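Local coordinates for protein iodotyrosine deiodinase (Thermotoga neapolitana, PDB 6TYK) that catalyses the reductive dehalogenation of halotyrosines such as 3-iodo-L-tyrosine with the help of a bound FMN, working as a homodimer, at residues Cys64-Ser67 and Glu68-Tyr72. Residues are numbered along the deposited sequence; the frame is centred on the assembly and turned at random.
Sequences CERS and EKTFY. With IYR (3-iodo-tyrosine), chain D.
Cys-64 O accepts the amide of Glu-68 (N to O 2.8 Å), and the same i to i+4 alpha-helical bonding joins Glu-65 to Lys-69, Arg-66 to Thr-70 and Ser-67 to Phe-71, about 2.5 turns of helix 54-74 in this nitroreductase-family protein. On one side Arg-66, its chain bent at chi2 and chi3, reaches forward along the helix, and NH2 makes a weak bond to Thr-70 OG1 (2.9 Å, N-H...O only 119°). Lys-69 CD lies over one face of that guanidinium. The two like charges share a water that accepts from Arg-66 NH1 and Lys-69 NZ, while NZ also has a salt bridge to Glu-73. The substrate side belongs to Glu-68: a bend at chi2 (-67°) carries its carboxylate to the iodotyrosine, where OE2 takes a hydrogen bond from the ligand's N (2.8 Å) and also hydrogen-bonds Tyr-138 OH. A glutamine here would probably leave the amino group, likely an ammonium, without its charged mate. Phe-71 CE2 rests 3.9 Å from the ligand's CB and also 4.1 Å above the Tyr-72 ring, offset toward its rim. One turn beyond Glu-68, Tyr-72 OH donates to the ligand's carboxylate O at 2.6 Å, with that oxygen in the plane of the phenol ring.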
loop_
_atom_site.group_PDB
_atom_site.type_symbol
_atom_site.label_atom_id
_atom_site.label_comp_id
_atom_site.label_asym_id
_atom_site.label_seq_id
_atom_site.Cartn_x
_atom_site.Cartn_y
_atom_site.Cartn_z
ATOM N N CYS A 64 5.852 16.461 16.820
ATOM C CA CYS A 64 6.595 15.896 15.707
ATOM C C CYS A 64 7.929 16.598 15.516
ATOM O O CYS A 64 8.944 15.944 15.323
ATOM C CB CYS A 64 5.764 15.936 14.421
ATOM S SG CYS A 64 4.413 14.755 14.467
ATOM N N GLU A 65 7.930 17.922 15.585
ATOM C CA GLU A 65 9.165 18.685 15.390
ATOM C C GLU A 65 10.213 18.352 16.441
ATOM O O GLU A 65 11.403 18.240 16.126
ATOM C CB GLU A 65 8.883 20.188 15.380
ATOM C CG GLU A 65 8.336 20.658 14.051
ATOM C CD GLU A 65 8.070 22.139 14.010
ATOM O OE1 GLU A 65 8.145 22.791 15.073
ATOM O OE2 GLU A 65 7.777 22.653 12.909
ATOM N N ARG A 66 9.775 18.186 17.685
ATOM C CA ARG A 66 10.702 17.832 18.756
ATOM C C ARG A 66 11.360 16.489 18.449
ATOM O O ARG A 66 12.580 16.323 18.564
ATOM C CB ARG A 66 9.966 17.767 20.095
ATOM C CG ARG A 66 10.785 17.164 21.224
ATOM C CD ARG A 66 11.996 18.014 21.557
ATOM N NE ARG A 66 13.178 17.649 20.778
ATOM C CZ ARG A 66 14.385 18.180 20.951
ATOM N NH1 ARG A 66 14.581 19.107 21.882
ATOM N NH2 ARG A 66 15.400 17.784 20.193
ATOM N N SER A 67 10.530 15.536 18.047
ATOM C CA SER A 67 10.993 14.202 17.706
ATOM C C SER A 67 11.942 14.259 16.509
ATOM O O SER A 67 12.985 13.603 16.504
ATOM C CB SER A 67 9.787 13.303 17.400
ATOM O OG SER A 67 10.169 11.978 17.082
ATOM N N GLU A 68 11.578 15.047 15.501
ATOM C CA GLU A 68 12.423 15.209 14.319
ATOM C C GLU A 68 13.747 15.865 14.675
ATOM O O GLU A 68 14.790 15.485 14.154
ATOM C CB GLU A 68 11.716 16.039 13.241
ATOM C CG GLU A 68 10.480 15.392 12.628
ATOM C CD GLU A 68 10.787 14.160 11.803
ATOM O OE1 GLU A 68 11.950 13.687 11.812
ATOM O OE2 GLU A 68 9.850 13.671 11.141
ATOM N N LYS A 69 13.717 16.853 15.561
ATOM C CA LYS A 69 14.945 17.557 15.902
ATOM C C LYS A 69 15.970 16.591 16.475
ATOM O O LYS A 69 17.141 16.618 16.112
ATOM C CB LYS A 69 14.663 18.678 16.890
ATOM C CG LYS A 69 15.815 19.639 17.030
ATOM C CD LYS A 69 15.392 20.868 17.801
ATOM C CE LYS A 69 16.525 21.865 17.892
ATOM N NZ LYS A 69 17.616 21.328 18.746
ATOM N N THR A 70 15.512 15.723 17.366
ATOM C CA THR A 70 16.376 14.726 17.978
ATOM C C THR A 70 16.853 13.741 16.913
ATOM O O THR A 70 18.025 13.358 16.871
ATOM C CB THR A 70 15.625 13.979 19.089
ATOM O OG1 THR A 70 15.234 14.914 20.103
ATOM C CG2 THR A 70 16.496 12.904 19.704
ATOM N N PHE A 71 15.931 13.346 16.042
ATOM C CA PHE A 71 16.254 12.450 14.940
ATOM C C PHE A 71 17.354 13.031 14.051
ATOM O O PHE A 71 18.333 12.354 13.740
ATOM C CB PHE A 71 14.991 12.153 14.126
ATOM C CG PHE A 71 15.256 11.509 12.793
ATOM C CD1 PHE A 71 15.489 10.148 12.694
ATOM C CD2 PHE A 71 15.252 12.267 11.634
ATOM C CE1 PHE A 71 15.730 9.558 11.464
ATOM C CE2 PHE A 71 15.481 11.680 10.406
ATOM C CZ PHE A 71 15.720 10.325 10.321
ATOM N N TYR A 72 17.207 14.291 13.655
ATOM C CA TYR A 72 18.200 14.934 12.796
ATOM C C TYR A 72 19.568 15.077 13.463
ATOM O O TYR A 72 20.595 15.071 12.791
ATOM C CB TYR A 72 17.684 16.282 12.276
ATOM C CG TYR A 72 16.851 16.124 11.028
ATOM C CD1 TYR A 72 15.494 15.860 11.101
ATOM C CD2 TYR A 72 17.438 16.192 9.776
ATOM C CE1 TYR A 72 14.742 15.698 9.960
ATOM C CE2 TYR A 72 16.699 16.033 8.636
ATOM C CZ TYR A 72 15.351 15.784 8.730
ATOM O OH TYR A 72 14.611 15.619 7.585
HETATM N N IYR D . 10.573 12.066 8.903
HETATM C CA IYR D . 11.736 12.860 8.600
HETATM C CB IYR D . 12.795 12.208 7.695
HETATM C CC IYR D . 12.298 11.621 6.420
HETATM C CD IYR D . 12.090 10.244 6.342
HETATM C CE IYR D . 11.654 9.626 5.169
HETATM I IE IYR D . 11.347 7.634 5.174
HETATM C CF IYR D . 11.439 10.416 4.036
HETATM O OF IYR D . 11.018 9.897 2.845
HETATM C CG IYR D . 11.633 11.808 4.091
HETATM C CH IYR D . 12.073 12.398 5.272
HETATM C C IYR D . 11.372 14.188 7.961
HETATM O O IYR D . 12.106 15.148 7.725
HETATM O OXT IYR D . 10.065 14.304 7.621
HETATM O O HOH W 1 17.127 19.936 21.105
#